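Local coordinates for chintase (Rhizomucor miehei, PDB 5YUQ), which hydrolyses chitin, probably as a family 18 glycoside hydrolase built on a TIM barrel, with its active site enclosed in a tunnel, at residues Gly283-Trp287 against Arg288-Gln292; Ala296-Ser300 against Gly301-Tyr305. All blocks are in the same frame, centred on the assembly; numbering follows the deposited sequence. Where two conformers were deposited one is given.

Contact 1: Gly283-Trp287 against Arg288-Gln292; sequences GQYIW and RTIAQ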
ATOM      1  N   GLY A 283      -4.451 -13.266  -5.851  1.00 17.57           N
ATOM      2  CA  GLY A 283      -5.034 -13.923  -4.692  1.00 15.08           C
ATOM      3  C   GLY A 283      -5.883 -12.984  -3.867  1.00 15.49           C
ATOM      4  O   GLY A 283      -6.374 -13.361  -2.805  1.00 16.11           O
ATOM      5  N   GLN A 284      -6.068 -11.770  -4.374  1.00 16.71           N
ATOM      6  CA  GLN A 284      -6.815 -10.734  -3.667  1.00 18.08           C
ATOM      7  C   GLN A 284      -8.254 -11.162  -3.399  1.00 17.23           C
ATOM      8  O   GLN A 284      -8.927 -11.737  -4.254  1.00 16.37           O
ATOM      9  CB  GLN A 284      -6.779  -9.432  -4.464  1.00 17.78           C
ATOM     10  CG  GLN A 284      -7.582  -8.293  -3.849  1.00 20.85           C
ATOM     11  CD  GLN A 284      -7.489  -7.020  -4.665  1.00 25.50           C
ATOM     12  OE1 GLN A 284      -6.596  -6.197  -4.452  1.00 26.80           O
ATOM     13  NE2 GLN A 284      -8.415  -6.853  -5.612  1.00 27.89           N
ATOM     14  N   TYR A 285      -8.714 -10.873  -2.189  1.00 16.51           N
ATOM     15  CA  TYR A 285     -10.051 -11.217  -1.757  1.00 17.97           C
ATOM     16  C   TYR A 285     -10.540  -9.990  -0.998  1.00 16.74           C
ATOM     17  O   TYR A 285     -10.114  -9.753   0.130  1.00 15.40           O
ATOM     18  CB  TYR A 285      -9.945 -12.421  -0.823  1.00 19.78           C
ATOM     19  CG  TYR A 285     -11.048 -13.439  -0.961  1.00 18.50           C
ATOM     20  CD1 TYR A 285     -12.263 -13.242  -0.340  1.00 21.43           C
ATOM     21  CD2 TYR A 285     -10.854 -14.610  -1.679  1.00 21.21           C
ATOM     22  CE1 TYR A 285     -13.268 -14.156  -0.439  1.00 22.58           C
ATOM     23  CE2 TYR A 285     -11.873 -15.549  -1.787  1.00 19.70           C
ATOM     24  CZ  TYR A 285     -13.072 -15.306  -1.162  1.00 20.17           C
ATOM     25  OH  TYR A 285     -14.099 -16.217  -1.251  1.00 27.68           O
ATOM     26  N   ILE A 286     -11.404  -9.184  -1.607  1.00 13.56           N
ATOM     27  CA  ILE A 286     -11.746  -7.904  -0.973  1.00 12.14           C
ATOM     28  C   ILE A 286     -12.766  -8.067   0.144  1.00 15.37           C
ATOM     29  O   ILE A 286     -13.514  -9.044   0.187  1.00 14.51           O
ATOM     30  CB  ILE A 286     -12.223  -6.834  -1.976  1.00 14.07           C
ATOM     31  CG1 ILE A 286     -13.554  -7.239  -2.614  1.00 14.61           C
ATOM     32  CG2 ILE A 286     -11.158  -6.580  -3.034  1.00 15.37           C
ATOM     33  CD1 ILE A 286     -14.259  -6.072  -3.285  1.00 18.81           C
ATOM     34  N   TRP A 287     -12.792  -7.109   1.059  1.00 13.12           N
ATOM     35  CA  TRP A 287     -13.663  -7.213   2.216  1.00 12.96           C
ATOM     36  C   TRP A 287     -15.120  -7.425   1.830  1.00 15.91           C
ATOM     37  O   TRP A 287     -15.824  -8.201   2.482  1.00 14.78           O
ATOM     38  CB  TRP A 287     -13.547  -5.988   3.116  1.00 12.96           C
ATOM     39  CG  TRP A 287     -14.547  -6.046   4.222  1.00 13.06           C
ATOM     40  CD1 TRP A 287     -15.722  -5.355   4.307  1.00 13.91           C
ATOM     41  CD2 TRP A 287     -14.476  -6.866   5.395  1.00 12.66           C
ATOM     42  NE1 TRP A 287     -16.386  -5.698   5.464  1.00 15.51           N
ATOM     43  CE2 TRP A 287     -15.639  -6.621   6.151  1.00 13.42           C
ATOM     44  CE3 TRP A 287     -13.538  -7.782   5.882  1.00 12.60           C
ATOM     45  CZ2 TRP A 287     -15.884  -7.251   7.370  1.00 14.44           C
ATOM     46  CZ3 TRP A 287     -13.782  -8.410   7.089  1.00 16.12           C
ATOM     47  CH2 TRP A 287     -14.948  -8.143   7.820  1.00 15.31           C
ATOM     48  N   ARG A 288     -15.583  -6.754   0.784  1.00 15.31           N
ATOM     49  CA  ARG A 288     -16.996  -6.880   0.381  1.00 18.03           C
ATOM     50  C   ARG A 288     -17.337  -8.373   0.202  1.00 17.05           C
ATOM     51  O   ARG A 288     -18.398  -8.769   0.597  1.00 17.64           O
ATOM     52  CB  ARG A 288     -17.359  -6.147  -0.880  1.00 20.40           C
ATOM     53  CG  ARG A 288     -17.277  -4.643  -0.770  1.00 22.16           C
ATOM     54  CD  ARG A 288     -17.520  -3.871  -2.049  1.00 20.29           C
ATOM     55  NE  ARG A 288     -18.927  -3.913  -2.453  1.00 21.82           N
ATOM     56  CZ  ARG A 288     -19.865  -3.144  -1.936  1.00 27.50           C
ATOM     57  NH1 ARG A 288     -19.611  -2.222  -1.017  1.00 20.06           N
ATOM     58  NH2 ARG A 288     -21.082  -3.273  -2.372  1.00 26.31           N
ATOM     59  N   THR A 289     -16.433  -9.124  -0.432  1.00 17.37           N
ATOM     60  CA  THR A 289     -16.644 -10.550  -0.664  1.00 15.30           C
ATOM     61  C   THR A 289     -16.615 -11.338   0.639  1.00 16.88           C
ATOM     62  O   THR A 289     -17.452 -12.212   0.865  1.00 16.26           O
ATOM     63  CB  THR A 289     -15.577 -11.117  -1.601  1.00 15.91           C
ATOM     64  OG1 THR A 289     -15.495 -10.302  -2.779  1.00 17.54           O
ATOM     65  CG2 THR A 289     -15.922 -12.549  -1.991  1.00 17.10           C
ATOM     66  N   ILE A 290     -15.640 -11.034   1.489  1.00 16.27           N
ATOM     67  CA  ILE A 290     -15.528 -11.683   2.791  1.00 14.34           C
ATOM     68  C   ILE A 290     -16.823 -11.505   3.589  1.00 15.85           C
ATOM     69  O   ILE A 290     -17.339 -12.458   4.185  1.00 17.07           O
ATOM     70  CB  ILE A 290     -14.325 -11.118   3.573  1.00 14.66           C
ATOM     71  CG1 ILE A 290     -13.037 -11.339   2.765  1.00 15.04           C
ATOM     72  CG2 ILE A 290     -14.204 -11.770   4.939  1.00 15.21           C
ATOM     73  CD1 ILE A 290     -11.777 -10.745   3.408  1.00 13.88           C
ATOM     74  N   ALA A 291     -17.366 -10.294   3.560  1.00 13.76           N
ATOM     75  CA  ALA A 291     -18.597  -9.986   4.284  1.00 15.60           C
ATOM     76  C   ALA A 291     -19.788 -10.690   3.648  1.00 18.53           C
ATOM     77  O   ALA A 291     -20.576 -11.343   4.341  1.00 19.66           O
ATOM     78  CB  ALA A 291     -18.818  -8.487   4.322  1.00 17.09           C
ATOM     79  N   GLN A 292     -19.911 -10.571   2.327  1.00 15.72           N
ATOM     80  CA  GLN A 292     -21.058 -11.148   1.617  1.00 17.57           C
ATOM     81  C   GLN A 292     -21.115 -12.666   1.741  1.00 20.22           C
ATOM     82  O   GLN A 292     -22.205 -13.246   1.786  1.00 20.71           O
ATOM     83  CB  GLN A 292     -21.033 -10.747   0.136  1.00 23.02           C
ATOM     84  CG  GLN A 292     -21.391  -9.288  -0.145  1.00 36.67           C
ATOM     85  CD  GLN A 292     -20.928  -8.820  -1.521  1.00 43.09           C
ATOM     86  OE1 GLN A 292     -20.255  -9.556  -2.252  1.00 42.12           O
ATOM     87  NE2 GLN A 292     -21.283  -7.588  -1.876  1.00 35.36           N
TER
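A strand-to-helix junction sets I286, at the N-cap position, and W287, the first helical residue, against R288 to A291; it lies between the seventh and eighth barrel strands, where many family 18 chitinases carry an alpha+beta insertion. I286 O receives the first helical bond: I290 N reaches it at 3.2 Å, nearly straight and in the carbonyl plane, while the bond from T289 N is weak and bent (124°). A291 N then donates to W287 O at 2.8 Å, almost in line with that carbonyl. CG of W287, trans to its own N (chi1 174°), lies beside the carbonyl carbon, which carries the indole alongside the next helical turn. There A291 CB lies above the ring plane but toward its rim, an off-centre CH-pi contact, 4.3 Å from the centroid of the W287 five-membered ring, and I290 CG2 meets W287 CZ3 at 4.0 Å. Y285 crosses T289 at about a right angle, with Y285 CE1 3.5 Å from T289 CG2 and Y285 CD1 3.7 Å from I290 CG1. I286 runs beside R288, its CD1 3.9 Å from R288 CB. Polar ends find acidic partners: Y285 OH bonds E293, W287 NE1 bonds D356, R288 NH1 forms a salt bridge with D357, and D264 OD2 binds T289 OG1 and also the backbone N of I286. Strand 284-286 pairs antiparallel with strand 228-240, Y285 and I290 press on L324 of strand 322-325, and W287 packs on T360 and L361 of helix 360-363.

Contact 2: Ala296-Ser300 against Gly301-Tyr305; sequences ARNSS and GWVTY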
ATOM      1  N   ALA A 296     -16.847 -14.889   8.227  1.00 21.51           N
ATOM      2  CA  ALA A 296     -16.696 -14.712   9.669  1.00 19.05           C
ATOM      3  C   ALA A 296     -17.640 -15.569  10.515  1.00 21.71           C
ATOM      4  O   ALA A 296     -17.389 -15.775  11.701  1.00 24.89           O
ATOM      5  CB  ALA A 296     -16.846 -13.235  10.038  1.00 18.93           C
ATOM      6  N   ARG A 297     -18.724 -16.064   9.930  1.00 20.03           N
ATOM      7  CA  ARG A 297     -19.573 -16.991  10.672  1.00 23.28           C
ATOM      8  C   ARG A 297     -19.477 -18.385  10.090  1.00 17.25           C
ATOM      9  O   ARG A 297     -20.444 -19.147  10.113  1.00 21.61           O
ATOM     10  CB  ARG A 297     -21.025 -16.515  10.730  1.00 33.78           C
ATOM     11  CG  ARG A 297     -21.550 -15.909   9.452  1.00 37.02           C
ATOM     12  CD  ARG A 297     -22.779 -15.054   9.744  1.00 47.57           C
ATOM     13  NE  ARG A 297     -23.190 -14.275   8.579  1.00 47.76           N
ATOM     14  CZ  ARG A 297     -22.643 -13.114   8.237  1.00 48.18           C
ATOM     15  NH1 ARG A 297     -21.663 -12.605   8.972  1.00 51.96           N
ATOM     16  NH2 ARG A 297     -23.067 -12.466   7.159  1.00 54.97           N
ATOM     17  N   ASN A 298     -18.288 -18.712   9.584  1.00 17.82           N
ATOM     18  CA  ASN A 298     -18.007 -20.021   9.007  1.00 17.72           C
ATOM     19  C   ASN A 298     -18.986 -20.458   7.928  1.00 19.27           C
ATOM     20  O   ASN A 298     -19.342 -21.636   7.835  1.00 20.25           O
ATOM     21  CB  ASN A 298     -17.884 -21.091  10.098  1.00 19.18           C
ATOM     22  CG  ASN A 298     -16.655 -20.902  10.965  1.00 21.93           C
ATOM     23  OD1 ASN A 298     -15.918 -19.928  10.813  1.00 20.51           O
ATOM     24  ND2 ASN A 298     -16.423 -21.839  11.875  1.00 29.49           N
ATOM     25  N   SER A 299     -19.430 -19.510   7.112  1.00 18.42           N
ATOM     26  CA  SER A 299     -20.286 -19.848   5.983  1.00 17.39           C
ATOM     27  C   SER A 299     -19.447 -20.044   4.719  1.00 20.52           C
ATOM     28  O   SER A 299     -18.232 -19.823   4.732  1.00 17.81           O
ATOM     29  CB  SER A 299     -21.354 -18.778   5.766  1.00 22.14           C
ATOM     30  OG  SER A 299     -22.337 -19.230   4.848  1.00 29.93           O
ATOM     31  N   SER A 300     -20.099 -20.485   3.646  1.00 21.33           N
ATOM     32  CA  SER A 300     -19.476 -20.594   2.328  1.00 20.29           C
ATOM     33  C   SER A 300     -18.263 -21.516   2.277  1.00 18.61           C
ATOM     34  O   SER A 300     -17.407 -21.366   1.410  1.00 20.21           O
ATOM     35  CB  SER A 300     -19.106 -19.210   1.795  1.00 22.10           C
ATOM     36  OG  SER A 300     -20.267 -18.404   1.680  1.00 21.21           O
ATOM     37  N   GLY A 301     -18.194 -22.463   3.205  1.00 15.74           N
ATOM     38  CA  GLY A 301     -17.143 -23.467   3.179  1.00 16.47           C
ATOM     39  C   GLY A 301     -15.872 -23.043   3.886  1.00 17.59           C
ATOM     40  O   GLY A 301     -14.829 -23.677   3.715  1.00 15.46           O
ATOM     41  N   TRP A 302     -15.959 -21.981   4.682  1.00 18.37           N
ATOM     42  CA  TRP A 302     -14.805 -21.477   5.425  1.00 16.27           C
ATOM     43  C   TRP A 302     -14.905 -21.780   6.912  1.00 15.08           C
ATOM     44  O   TRP A 302     -15.996 -21.806   7.474  1.00 16.65           O
ATOM     45  CB  TRP A 302     -14.683 -19.960   5.241  1.00 14.78           C
ATOM     46  CG  TRP A 302     -14.410 -19.557   3.839  1.00 14.35           C
ATOM     47  CD1 TRP A 302     -15.329 -19.245   2.876  1.00 17.47           C
ATOM     48  CD2 TRP A 302     -13.128 -19.426   3.227  1.00 13.72           C
ATOM     49  NE1 TRP A 302     -14.695 -18.926   1.704  1.00 15.89           N
ATOM     50  CE2 TRP A 302     -13.337 -19.030   1.892  1.00 17.23           C
ATOM     51  CE3 TRP A 302     -11.816 -19.610   3.679  1.00 12.71           C
ATOM     52  CZ2 TRP A 302     -12.283 -18.810   1.004  1.00 17.17           C
ATOM     53  CZ3 TRP A 302     -10.772 -19.389   2.798  1.00 14.63           C
ATOM     54  CH2 TRP A 302     -11.014 -18.993   1.479  1.00 18.13           C
ATOM     55  N   VAL A 303     -13.760 -22.008   7.541  1.00 17.28           N
ATOM     56  CA  VAL A 303     -13.671 -22.083   8.992  1.00 15.18           C
ATOM     57  C   VAL A 303     -12.692 -20.992   9.433  1.00 15.88           C
ATOM     58  O   VAL A 303     -11.547 -20.943   8.966  1.00 16.63           O
ATOM     59  CB  VAL A 303     -13.192 -23.465   9.462  1.00 15.38           C
ATOM     60  CG1 VAL A 303     -12.977 -23.468  10.967  1.00 20.44           C
ATOM     61  CG2 VAL A 303     -14.203 -24.549   9.057  1.00 18.86           C
ATOM     62  N   THR A 304     -13.143 -20.111  10.322  0.50 15.46           N
ATOM     63  CA  THR A 304     -12.349 -18.933  10.681  0.50 15.07           C
ATOM     64  C   THR A 304     -11.545 -19.121  11.975  0.50 18.30           C
ATOM     65  O   THR A 304     -11.976 -19.825  12.889  0.50 20.08           O
ATOM     66  CB  THR A 304     -13.235 -17.674  10.751  0.50 16.98           C
ATOM     67  OG1 THR A 304     -13.921 -17.512   9.505  0.50 21.98           O
ATOM     68  CG2 THR A 304     -12.401 -16.433  11.006  0.50 13.62           C
ATOM     69  N   TYR A 305     -10.369 -18.494  12.025  1.00 14.39           N
ATOM     70  CA  TYR A 305      -9.465 -18.551  13.164  1.00 15.30           C
ATOM     71  C   TYR A 305      -8.910 -17.161  13.427  1.00 16.27           C
ATOM     72  O   TYR A 305      -9.129 -16.230  12.652  1.00 16.37           O
ATOM     73  CB  TYR A 305      -8.290 -19.474  12.855  1.00 17.69           C
ATOM     74  CG  TYR A 305      -8.667 -20.905  12.538  1.00 18.89           C
ATOM     75  CD1 TYR A 305      -8.799 -21.843  13.550  1.00 21.81           C
ATOM     76  CD2 TYR A 305      -8.870 -21.317  11.230  1.00 16.16           C
ATOM     77  CE1 TYR A 305      -9.142 -23.159  13.269  1.00 22.27           C
ATOM     78  CE2 TYR A 305      -9.223 -22.634  10.944  1.00 15.64           C
ATOM     79  CZ  TYR A 305      -9.342 -23.541  11.969  1.00 19.48           C
ATOM     80  OH  TYR A 305      -9.682 -24.851  11.691  1.00 19.77           O
TER
HETATM   81  O   HOH W   1     -19.719 -23.579   5.321  1.00 21.45           O
HETATM   82  O   HOH W   2     -14.192 -21.183  13.625  1.00 23.16           O
HETATM   83  O   HOH W   3     -16.643 -19.075  -0.606  1.00 35.39           O
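A296 passes beside T304 as the chain leaves a short 3-10 turn and heads into a type I' beta turn, S299 to W302, that delivers it to strand 302-307. N298 follows with backbone angles in the left-handed region, and its side-chain amide reaches across to the new strand. With chi1 at -68°, CG lies beside its own backbone N, and OD1 accepts a hydrogen bond from T304 N, 2.8 Å from N298 OD1; the donor stands above the amide carbonyl plane. N298 ND2 passes V303 CG1 at 3.9 Å and is joined to T304 O through a water, so both amide heads engage the strand backbone. Close by, N298 CA makes a CA-H...O contact with W302 O at 3.1 Å. N298 O is linked to G301 N by a second water. S299 O closes the turn, in which G301 has a positive phi (87°) that suits glycine, by accepting from W302 N at 3.1 Å, and also lies at the edge of the W302 indole, near its plane. S300 OG hydrogen-bonds E293 O, and S300 CB lies in plane at the edge of the same ring. S300 O approaches W302 CD1 at 3.3 Å, and a third water, donating to S300 O and accepting from W302 NE1 at 3.0 Å, bridges the turn to the indole nitrogen.

In the fold
Contacts 1 and 2 follow each other along the chain, their centres about 13 Å apart, on the same side of the molecule. The first is partly buried and combines helical backbone bonds with aromatic and aliphatic packing; the second is a surface turn, held by hydrogen bonds of the backbone and an asparagine side chain and by waters, in which only W302 is buried. One place where they touch is W302, whose CZ2 lies 3.9 Å from Y285 OH. Both contacts lean on strand 322-325, where L324 touches Y285, I290 and W302. E293 serves both, its carboxylate binding Y285 and its carbonyl S300. Helix 287-292 thus leads, through the turn, into strand 302-307, which pairs with strand 312-317.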